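Long-range contacts in penicillin-binding protein activator LpoA (Escherichia coli, PDB 6DR3), which regulates peptidoglycan synthesis from the outer membrane by stimulating the transpeptidase activity of penicillin-binding protein 1A, the chain here being the amino-terminal domain of LpoA: residues L39-L44 with V54-Q59; L75-K80 with A87-L92; T2-T7 with R33-L38; L125-I130 with N170-W175. All blocks are in the same frame, centred on the assembly; numbering follows the deposited sequence.

Overall arrangement
The amino-terminal domain of LpoA is all helix and loop, an elongated array of packed helices with TPR-like motifs and antiparallel hairpins at contacts 1 and 2. Contact 3 closes first along the chain, then contacts 1, 2 and 4, each finished before the next opens. Contacts 3 and 1 share helix 30-47, and their centres lie about 14 Å apart. Contact 1 touches contact 2, also about 14 Å away between centres, where V54 and F57 pack on I79. Contacts 1, 2 and 3 thus form one continuous packed unit towards the N-terminal end. Contact 4 is separate, across the chain's centre from contacts 1 and 3, its centre about 24 Å from that of contact 2.

Contact 1. Residues L39-L44 with V54-Q59; sequences LAIRAL and VELFNQ
L56 drives its CD2 methyl between A40, I41 and L44, and this is where the two helices are tightly packed. L56 CD2 comes within 3.5 Å of A40 CB, close for two carbons, and has I41 CG1 at 3.9 Å and L44 CD1 at 4.1 Å. With CG of L56 anti to the backbone N (chi1 -162°), the branch reaches straight over to the partner helix. I41 answers from the other direction: its CD1 passes beyond L56 and rests on backbone, 3.7 Å from F57 CA, while F57 CB is 4.2 Å from I41 CD1. Helix 30-47 and helix 50-58 form a helical hairpin here, their short segments antiparallel at 161° with axes 9.2 Å apart, in keeping with the TPR-like motifs of this domain. Between the two segments themselves the grip is apolar, with no hydrogen bond; Q37, just before 39-44 on the same helix, supplies one from NE2 to L56 O. F57 gives the hairpin little more than its CB and backbone, because its ring turns off towards K72 and I79 of helix 66-82. The looser side is the outer one, where E55, N58 and Q59 are exposed. There Q59, the first residue to leave helical geometry, turns its amide back and donates from NE2 to the anti lone pair of E55 OE2 at 2.6 Å.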
# COMPACT_ATOMS: atom_id res chain seq x y z
N LEU A 39 15.07 -1.08 -11.65
CA LEU A 39 15.15 -0.52 -10.31
C LEU A 39 15.32 0.99 -10.35
O LEU A 39 14.73 1.71 -9.54
CB LEU A 39 16.29 -1.18 -9.54
CG LEU A 39 15.98 -2.58 -9.02
CD1 LEU A 39 17.25 -3.38 -8.77
CD2 LEU A 39 15.16 -2.48 -7.75
N ALA A 40 16.12 1.49 -11.29
CA ALA A 40 16.27 2.94 -11.45
C ALA A 40 14.92 3.59 -11.72
O ALA A 40 14.60 4.64 -11.15
CB ALA A 40 17.25 3.25 -12.57
N ILE A 41 14.12 2.99 -12.60
CA ILE A 41 12.78 3.51 -12.88
C ILE A 41 11.97 3.57 -11.59
O ILE A 41 11.32 4.58 -11.29
CB ILE A 41 12.09 2.65 -13.95
CG1 ILE A 41 12.88 2.68 -15.26
CG2 ILE A 41 10.66 3.13 -14.19
CD1 ILE A 41 12.51 1.57 -16.22
N ARG A 42 11.99 2.48 -10.82
CA ARG A 42 11.23 2.43 -9.57
C ARG A 42 11.65 3.55 -8.63
O ARG A 42 10.81 4.23 -8.03
CB ARG A 42 11.43 1.07 -8.90
CG ARG A 42 10.48 0.80 -7.74
CD ARG A 42 10.98 -0.35 -6.87
NE ARG A 42 11.15 -1.59 -7.63
CZ ARG A 42 11.43 -2.77 -7.08
NH1 ARG A 42 11.57 -2.89 -5.77
NH2 ARG A 42 11.57 -3.85 -7.85
N ALA A 43 12.96 3.78 -8.50
CA ALA A 43 13.45 4.81 -7.59
C ALA A 43 13.16 6.21 -8.13
O ALA A 43 12.79 7.11 -7.37
CB ALA A 43 14.95 4.63 -7.35
N LEU A 44 13.34 6.41 -9.44
CA LEU A 44 13.05 7.72 -10.03
C LEU A 44 11.61 8.13 -9.77
O LEU A 44 11.33 9.29 -9.43
CB LEU A 44 13.35 7.70 -11.53
CG LEU A 44 14.82 7.63 -11.93
CD1 LEU A 44 14.97 7.32 -13.42
CD2 LEU A 44 15.54 8.92 -11.59
N VAL A 54 9.97 8.11 -17.00
CA VAL A 54 9.31 7.84 -18.27
C VAL A 54 10.34 7.51 -19.34
O VAL A 54 10.23 6.50 -20.05
CB VAL A 54 8.43 9.04 -18.68
CG1 VAL A 54 7.95 8.91 -20.13
CG2 VAL A 54 7.25 9.18 -17.74
N GLU A 55 11.36 8.36 -19.48
CA GLU A 55 12.34 8.17 -20.55
C GLU A 55 13.06 6.84 -20.38
O GLU A 55 13.21 6.08 -21.35
CB GLU A 55 13.33 9.33 -20.57
CG GLU A 55 14.46 9.16 -21.57
CD GLU A 55 13.96 8.88 -22.98
OE1 GLU A 55 12.83 9.31 -23.29
OE2 GLU A 55 14.69 8.24 -23.76
N LEU A 56 13.53 6.54 -19.17
CA LEU A 56 14.22 5.27 -18.94
C LEU A 56 13.28 4.09 -19.13
O LEU A 56 13.70 3.03 -19.59
CB LEU A 56 14.83 5.26 -17.54
CG LEU A 56 15.92 4.22 -17.28
CD1 LEU A 56 17.10 4.39 -18.23
CD2 LEU A 56 16.39 4.31 -15.83
N PHE A 57 12.00 4.27 -18.80
CA PHE A 57 10.99 3.25 -19.10
C PHE A 57 10.87 3.04 -20.61
O PHE A 57 10.74 1.90 -21.07
CB PHE A 57 9.65 3.67 -18.49
CG PHE A 57 8.52 2.72 -18.77
CD1 PHE A 57 7.83 2.77 -19.97
CD2 PHE A 57 8.12 1.80 -17.81
CE1 PHE A 57 6.77 1.91 -20.22
CE2 PHE A 57 7.06 0.94 -18.05
CZ PHE A 57 6.39 0.99 -19.26
N ASN A 58 10.92 4.12 -21.39
CA ASN A 58 10.83 4.02 -22.84
C ASN A 58 12.08 3.42 -23.46
O ASN A 58 12.03 2.98 -24.62
CB ASN A 58 10.56 5.39 -23.46
CG ASN A 58 9.20 5.94 -23.11
OD1 ASN A 58 8.29 5.19 -22.73
ND2 ASN A 58 9.03 7.25 -23.23
N GLN A 59 13.20 3.39 -22.73
CA GLN A 59 14.44 2.81 -23.23
C GLN A 59 14.62 1.35 -22.81
O GLN A 59 15.68 0.78 -23.05
CB GLN A 59 15.64 3.63 -22.76
CG GLN A 59 15.70 5.02 -23.37
CD GLN A 59 16.95 5.78 -22.97
OE1 GLN A 59 17.91 5.19 -22.47
NE2 GLN A 59 16.95 7.09 -23.20

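Contact 2. Residues L75-K80 with A87-L92; sequences LAVEIK and AGAQNL
G88 meets K80 first: with no side chain on the glycine, the lysine methylenes lie directly on the backbone, K80 CD 3.6 Å from G88 C. One residue on, A89 marks the closest approach of the two backbones by CA atoms, A89 CA lying 5.1 Å from V77 CA. Its methyl touches lightly on both partners, with V77 CG1 4.3 Å from A89 CB and K80 CB at a similar distance. Small residues at G88 and A89 are consistent with the short separation of the helix segments, whose axes come within 8.5 Å while running antiparallel at 161°. L92, a turn further along, fills the rest of the interface. L92 CB sits 3.7 Å from V77 CG2, the valine and leucine lying alongside and pointing opposite ways. L92 CD1 reaches further, to 4.0 Å from A76 CB and 3.5 Å from K80 CD. K80 lies crosswise over the leucine; its chain is extended as far as CE and then bends at chi4 (-60°), carrying NZ to a long, weak ion pair with D85 while the methylenes stay on the apolar partners. Helix 66-82 and helix 86-93 thus make another hairpin of the TPR-like array. On one flank A76 and I79 lean on F57 of helix 50-58, and I79 also reaches V45 of helix 30-47; helix 103-117 packs next to the hairpin, with A112 against V77 and R108 salt-bridged to E78.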
# COMPACT_ATOMS: atom_id res chain seq x y z
N LEU A 75 5.52 -0.95 -12.98
CA LEU A 75 6.09 0.39 -13.12
C LEU A 75 5.22 1.28 -13.99
O LEU A 75 5.17 2.49 -13.78
CB LEU A 75 7.51 0.29 -13.70
CG LEU A 75 8.56 -0.40 -12.83
CD1 LEU A 75 9.82 -0.65 -13.65
CD2 LEU A 75 8.89 0.42 -11.59
N ALA A 76 4.54 0.70 -14.99
CA ALA A 76 3.66 1.49 -15.84
C ALA A 76 2.55 2.13 -15.02
O ALA A 76 2.16 3.28 -15.29
CB ALA A 76 3.08 0.61 -16.94
N VAL A 77 2.01 1.41 -14.04
CA VAL A 77 0.96 1.96 -13.19
C VAL A 77 1.51 3.11 -12.35
O VAL A 77 0.91 4.19 -12.26
CB VAL A 77 0.35 0.86 -12.30
CG1 VAL A 77 -0.68 1.46 -11.34
CG2 VAL A 77 -0.29 -0.22 -13.16
N GLU A 78 2.66 2.88 -11.70
CA GLU A 78 3.24 3.90 -10.84
C GLU A 78 3.56 5.16 -11.62
O GLU A 78 3.41 6.28 -11.11
CB GLU A 78 4.49 3.35 -10.15
CG GLU A 78 4.21 2.12 -9.29
CD GLU A 78 5.46 1.57 -8.62
OE1 GLU A 78 6.55 1.67 -9.21
OE2 GLU A 78 5.35 1.04 -7.49
N ILE A 79 4.01 5.01 -12.87
CA ILE A 79 4.31 6.18 -13.70
C ILE A 79 3.03 6.96 -14.00
O ILE A 79 3.00 8.19 -13.86
CB ILE A 79 5.03 5.74 -14.99
CG1 ILE A 79 6.46 5.30 -14.67
CG2 ILE A 79 5.04 6.87 -16.03
CD1 ILE A 79 7.21 4.67 -15.83
N LYS A 80 1.97 6.26 -14.39
CA LYS A 80 0.73 6.96 -14.72
C LYS A 80 0.15 7.66 -13.50
O LYS A 80 -0.43 8.75 -13.62
CB LYS A 80 -0.29 5.98 -15.31
CG LYS A 80 0.05 5.57 -16.74
CD LYS A 80 -1.11 4.88 -17.43
CE LYS A 80 -0.73 4.49 -18.85
NZ LYS A 80 -0.37 5.68 -19.68
N ALA A 87 -7.05 7.77 -14.48
CA ALA A 87 -7.88 6.93 -15.33
C ALA A 87 -7.05 5.86 -16.03
O ALA A 87 -7.44 4.69 -16.09
CB ALA A 87 -8.62 7.80 -16.36
N GLY A 88 -5.90 6.25 -16.58
CA GLY A 88 -5.01 5.27 -17.19
C GLY A 88 -4.47 4.28 -16.18
O GLY A 88 -4.27 3.10 -16.50
N ALA A 89 -4.22 4.73 -14.95
CA ALA A 89 -3.72 3.84 -13.91
C ALA A 89 -4.77 2.79 -13.55
O ALA A 89 -4.47 1.59 -13.47
CB ALA A 89 -3.31 4.64 -12.68
N GLN A 90 -6.01 3.22 -13.33
CA GLN A 90 -7.09 2.28 -13.03
C GLN A 90 -7.23 1.24 -14.14
O GLN A 90 -7.42 0.05 -13.86
CB GLN A 90 -8.40 3.04 -12.84
CG GLN A 90 -8.44 3.95 -11.62
CD GLN A 90 -8.63 3.19 -10.32
OE1 GLN A 90 -8.22 2.04 -10.19
NE2 GLN A 90 -9.27 3.84 -9.35
N ASN A 91 -7.14 1.68 -15.40
CA ASN A 91 -7.28 0.75 -16.51
C ASN A 91 -6.19 -0.32 -16.49
O ASN A 91 -6.46 -1.50 -16.73
CB ASN A 91 -7.26 1.51 -17.84
CG ASN A 91 -8.44 2.44 -18.00
OD1 ASN A 91 -9.51 2.22 -17.42
ND2 ASN A 91 -8.27 3.48 -18.80
N LEU A 92 -4.95 0.09 -16.20
CA LEU A 92 -3.86 -0.88 -16.15
C LEU A 92 -3.98 -1.79 -14.93
O LEU A 92 -3.76 -3.00 -15.03
CB LEU A 92 -2.51 -0.15 -16.13
CG LEU A 92 -2.17 0.68 -17.37
CD1 LEU A 92 -0.82 1.36 -17.19
CD2 LEU A 92 -2.17 -0.17 -18.64

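Contact 3. Residues T2-T7 with R33-L38; sequences TPDQST and RINWQL
W36 NE1 donates to Q5 OE1 in a nearly straight hydrogen bond, 2.9 Å long with an N-H...O angle of 169°. The oxygen lies in the indole plane, at the ring edge, whereas the donor is somewhat tilted from the glutamine's own carbonyl plane. A second, longer bond runs from N35 ND2 to D4 OD2 at 3.3 Å, meeting the oxygen from above the carboxylate plane; the two flat groups are almost perpendicular, 85° apart. The other end of the N35 amide is held elsewhere, OD1 accepting from Q68 of helix 66-82, so the asparagine bridges the N-terminal loop and that helix. D4 opens a type I beta turn, D4 to T7, that leads the chain into helix 7-11. Within it T7 OG1 donates to the anti lone pair of D4 OD1 at 2.8 Å. The turn lays S6 on the tryptophan in a CH-pi contact: S6 CB stands over the six-membered ring, only 8° off its normal, and 3.6 Å from W36 CH2. The first torsion sets S6 OG between backbone N and carbonyl carbon, where S6 OG comes 3.4 Å from N35 CB. Q5 CB also touches W36 CZ2, at 3.6 Å, from above the ring plane on the side of S6. Beyond the two segments, Q24 and M25 of helix 18-25 also pack on W36, while L39 of helix 30-47 touches S6.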
# COMPACT_ATOMS: atom_id res chain seq x y z
N THR A 2 19.58 -18.66 -8.29
CA THR A 2 20.88 -18.09 -7.98
C THR A 2 20.76 -16.58 -7.86
O THR A 2 20.19 -15.93 -8.75
CB THR A 2 21.89 -18.44 -9.08
OG1 THR A 2 21.91 -19.86 -9.28
CG2 THR A 2 23.29 -17.98 -8.69
N PRO A 3 21.27 -15.97 -6.78
CA PRO A 3 21.17 -14.51 -6.66
C PRO A 3 22.11 -13.82 -7.64
O PRO A 3 23.20 -14.30 -7.93
CB PRO A 3 21.58 -14.25 -5.21
CG PRO A 3 22.48 -15.39 -4.87
CD PRO A 3 21.95 -16.58 -5.62
N ASP A 4 21.65 -12.69 -8.16
CA ASP A 4 22.46 -11.83 -9.00
C ASP A 4 22.74 -10.52 -8.25
O ASP A 4 22.42 -10.38 -7.07
CB ASP A 4 21.77 -11.58 -10.35
CG ASP A 4 20.67 -10.54 -10.26
OD1 ASP A 4 19.90 -10.57 -9.28
OD2 ASP A 4 20.58 -9.70 -11.17
N GLN A 5 23.32 -9.55 -8.97
CA GLN A 5 23.78 -8.33 -8.32
C GLN A 5 22.66 -7.59 -7.60
O GLN A 5 22.92 -6.92 -6.60
CB GLN A 5 24.41 -7.39 -9.36
CG GLN A 5 25.72 -7.87 -9.94
CD GLN A 5 26.25 -6.94 -11.01
OE1 GLN A 5 25.75 -5.82 -11.18
NE2 GLN A 5 27.25 -7.39 -11.75
N SER A 6 21.42 -7.70 -8.08
CA SER A 6 20.35 -6.81 -7.64
C SER A 6 19.16 -7.54 -7.04
O SER A 6 18.08 -6.94 -6.91
CB SER A 6 19.88 -5.95 -8.82
OG SER A 6 19.40 -6.77 -9.88
N THR A 7 19.32 -8.80 -6.62
CA THR A 7 18.19 -9.58 -6.14
C THR A 7 17.44 -8.87 -5.02
O THR A 7 16.23 -8.62 -5.12
CB THR A 7 18.67 -10.96 -5.67
OG1 THR A 7 19.26 -11.65 -6.78
CG2 THR A 7 17.52 -11.79 -5.12
N ARG A 33 21.88 -5.57 -16.53
CA ARG A 33 21.62 -4.15 -16.78
C ARG A 33 20.12 -3.86 -16.78
O ARG A 33 19.69 -2.84 -16.23
CB ARG A 33 22.24 -3.74 -18.12
CG ARG A 33 22.15 -2.26 -18.43
CD ARG A 33 22.57 -1.97 -19.86
NE ARG A 33 22.59 -0.54 -20.15
CZ ARG A 33 23.63 0.26 -19.95
NH1 ARG A 33 24.77 -0.22 -19.47
NH2 ARG A 33 23.54 1.55 -20.25
N ILE A 34 19.32 -4.74 -17.37
CA ILE A 34 17.87 -4.54 -17.38
C ILE A 34 17.33 -4.46 -15.96
O ILE A 34 16.50 -3.61 -15.64
CB ILE A 34 17.17 -5.65 -18.20
CG1 ILE A 34 17.49 -5.49 -19.69
CG2 ILE A 34 15.66 -5.63 -17.97
CD1 ILE A 34 17.00 -6.64 -20.55
N ASN A 35 17.80 -5.36 -15.09
CA ASN A 35 17.32 -5.36 -13.71
C ASN A 35 17.65 -4.05 -13.01
O ASN A 35 16.79 -3.45 -12.35
CB ASN A 35 17.91 -6.55 -12.96
CG ASN A 35 17.38 -7.88 -13.46
OD1 ASN A 35 16.27 -7.96 -13.99
ND2 ASN A 35 18.17 -8.94 -13.29
N TRP A 36 18.90 -3.59 -13.14
CA TRP A 36 19.26 -2.29 -12.58
C TRP A 36 18.41 -1.18 -13.20
O TRP A 36 17.99 -0.25 -12.50
CB TRP A 36 20.74 -2.00 -12.81
CG TRP A 36 21.69 -2.81 -11.95
CD1 TRP A 36 22.70 -3.60 -12.39
CD2 TRP A 36 21.70 -2.88 -10.52
NE1 TRP A 36 23.35 -4.17 -11.32
CE2 TRP A 36 22.76 -3.75 -10.16
CE3 TRP A 36 20.93 -2.30 -9.51
CZ2 TRP A 36 23.06 -4.05 -8.83
CZ3 TRP A 36 21.23 -2.60 -8.19
CH2 TRP A 36 22.28 -3.47 -7.86
N GLN A 37 18.14 -1.27 -14.50
CA GLN A 37 17.33 -0.26 -15.17
C GLN A 37 15.91 -0.24 -14.60
O GLN A 37 15.36 0.84 -14.35
CB GLN A 37 17.31 -0.52 -16.67
CG GLN A 37 16.57 0.53 -17.47
CD GLN A 37 16.72 0.33 -18.97
OE1 GLN A 37 17.48 -0.54 -19.41
NE2 GLN A 37 16.01 1.13 -19.75
N LEU A 38 15.32 -1.41 -14.40
CA LEU A 38 13.99 -1.47 -13.80
C LEU A 38 13.99 -0.86 -12.41
O LEU A 38 13.02 -0.20 -12.01
CB LEU A 38 13.50 -2.92 -13.75
CG LEU A 38 13.12 -3.56 -15.09
CD1 LEU A 38 13.00 -5.06 -14.93
CD2 LEU A 38 11.82 -2.97 -15.61

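Contact 4. Residues L125-I130 with N170-W175; sequences LLRALI and NILQGW
I130 and L172 carry the apolar part of the contact. The CD1 methyl of I130 lies 3.6 Å from L172 CD1 and 3.7 Å from L172 CB, the two side chains set roughly perpendicular. L172 gets there because its CG is anti to the backbone N (chi1 179°), which swings the branched end over towards the facing helix; L172 CD1 also lies 4.0 Å from L126 CB. The other branch of I130 works separately: I130 CG2 meets I171 CG2 at 3.6 Å, the isoleucines running side by side with their ends pointing opposite ways. These helices, 123-132 and 170-185, are far apart in sequence and pack at a steep angle in this all-helical domain, 118° between their short segments with axes 10.5 Å apart. Side chains bridge that wide separation; the nearest CA atoms, I130 CA and L172 CA, are 7.2 Å apart. The aromatic contribution is modest. I130 CD1 approaches W175 CD1 obliquely at 3.9 Å, while I145, T148 and L152 of helix 138-153 also pack on the tryptophan. Polar links bypass the pair of segments, with no hydrogen bond between them. R127 only brushes L172 CD2 with its CG and sends its guanidinium to a salt bridge with E169, just ahead of helix 170-185. G174 O accepts a hydrogen bond from W199 NE1 of helix 189-202.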
# COMPACT_ATOMS: atom_id res chain seq x y z
N LEU A 125 -11.30 1.47 -0.72
CA LEU A 125 -10.06 1.90 -0.07
C LEU A 125 -9.77 1.06 1.16
O LEU A 125 -8.62 0.66 1.39
CB LEU A 125 -10.13 3.38 0.29
CG LEU A 125 -8.93 3.93 1.06
CD1 LEU A 125 -7.64 3.76 0.26
CD2 LEU A 125 -9.15 5.39 1.42
N LEU A 126 -10.80 0.79 1.97
CA LEU A 126 -10.61 -0.05 3.15
C LEU A 126 -10.08 -1.42 2.76
O LEU A 126 -9.12 -1.93 3.36
CB LEU A 126 -11.92 -0.17 3.92
CG LEU A 126 -12.46 1.13 4.52
CD1 LEU A 126 -13.85 0.92 5.10
CD2 LEU A 126 -11.52 1.68 5.58
N ARG A 127 -10.68 -2.04 1.74
CA ARG A 127 -10.23 -3.36 1.30
C ARG A 127 -8.78 -3.32 0.83
O ARG A 127 -8.02 -4.26 1.07
CB ARG A 127 -11.14 -3.88 0.19
CG ARG A 127 -12.52 -4.32 0.65
CD ARG A 127 -13.26 -5.03 -0.47
NE ARG A 127 -14.49 -5.68 -0.01
CZ ARG A 127 -15.73 -5.33 -0.36
NH1 ARG A 127 -15.96 -4.32 -1.20
NH2 ARG A 127 -16.76 -6.00 0.13
N ALA A 128 -8.38 -2.24 0.15
CA ALA A 128 -7.01 -2.14 -0.34
C ALA A 128 -6.03 -2.00 0.82
O ALA A 128 -4.98 -2.65 0.84
CB ALA A 128 -6.89 -0.96 -1.30
N LEU A 129 -6.35 -1.14 1.79
CA LEU A 129 -5.51 -1.02 2.97
C LEU A 129 -5.43 -2.34 3.72
O LEU A 129 -4.35 -2.74 4.19
CB LEU A 129 -6.05 0.08 3.89
CG LEU A 129 -5.87 1.51 3.39
CD1 LEU A 129 -6.80 2.45 4.13
CD2 LEU A 129 -4.42 1.95 3.55
N ILE A 130 -6.56 -3.04 3.85
CA ILE A 130 -6.59 -4.30 4.59
C ILE A 130 -5.80 -5.37 3.85
O ILE A 130 -5.10 -6.18 4.47
CB ILE A 130 -8.04 -4.72 4.84
CG1 ILE A 130 -8.70 -3.76 5.84
CG2 ILE A 130 -8.12 -6.16 5.37
CD1 ILE A 130 -10.20 -3.89 5.92
N ASN A 170 -13.41 -10.84 7.89
CA ASN A 170 -13.45 -10.70 9.35
C ASN A 170 -12.62 -9.52 9.82
O ASN A 170 -12.94 -8.91 10.85
CB ASN A 170 -12.97 -11.98 10.02
CG ASN A 170 -13.42 -12.07 11.48
OD1 ASN A 170 -14.54 -11.68 11.82
ND2 ASN A 170 -12.55 -12.58 12.34
N ILE A 171 -11.55 -9.17 9.11
CA ILE A 171 -10.75 -8.01 9.50
C ILE A 171 -11.53 -6.73 9.25
O ILE A 171 -11.59 -5.84 10.11
CB ILE A 171 -9.40 -8.02 8.76
CG1 ILE A 171 -8.51 -9.14 9.31
CG2 ILE A 171 -8.70 -6.65 8.89
CD1 ILE A 171 -7.16 -9.29 8.62
N LEU A 172 -12.15 -6.61 8.07
CA LEU A 172 -12.99 -5.45 7.79
C LEU A 172 -14.15 -5.37 8.77
O LEU A 172 -14.48 -4.28 9.27
CB LEU A 172 -13.49 -5.50 6.35
CG LEU A 172 -14.40 -4.35 5.91
CD1 LEU A 172 -13.72 -3.00 6.09
CD2 LEU A 172 -14.84 -4.54 4.47
N GLN A 173 -14.78 -6.50 9.07
CA GLN A 173 -15.85 -6.51 10.07
C GLN A 173 -15.35 -5.99 11.41
O GLN A 173 -16.04 -5.21 12.08
CB GLN A 173 -16.43 -7.91 10.22
CG GLN A 173 -17.64 -7.98 11.13
CD GLN A 173 -18.12 -9.39 11.39
OE1 GLN A 173 -17.39 -10.36 11.20
NE2 GLN A 173 -19.37 -9.52 11.83
N GLY A 174 -14.15 -6.41 11.81
CA GLY A 174 -13.58 -5.91 13.05
C GLY A 174 -13.33 -4.41 13.01
O GLY A 174 -13.58 -3.71 13.99
N TRP A 175 -12.84 -3.91 11.88
CA TRP A 175 -12.63 -2.47 11.74
C TRP A 175 -13.94 -1.71 11.84
O TRP A 175 -14.02 -0.67 12.51
CB TRP A 175 -11.94 -2.16 10.41
CG TRP A 175 -10.45 -2.32 10.43
CD1 TRP A 175 -9.71 -3.19 9.70
CD2 TRP A 175 -9.52 -1.58 11.23
NE1 TRP A 175 -8.37 -3.04 9.98
CE2 TRP A 175 -8.23 -2.05 10.92
CE3 TRP A 175 -9.65 -0.55 12.17
CZ2 TRP A 175 -7.08 -1.55 11.53
CZ3 TRP A 175 -8.51 -0.05 12.77
CH2 TRP A 175 -7.24 -0.55 12.44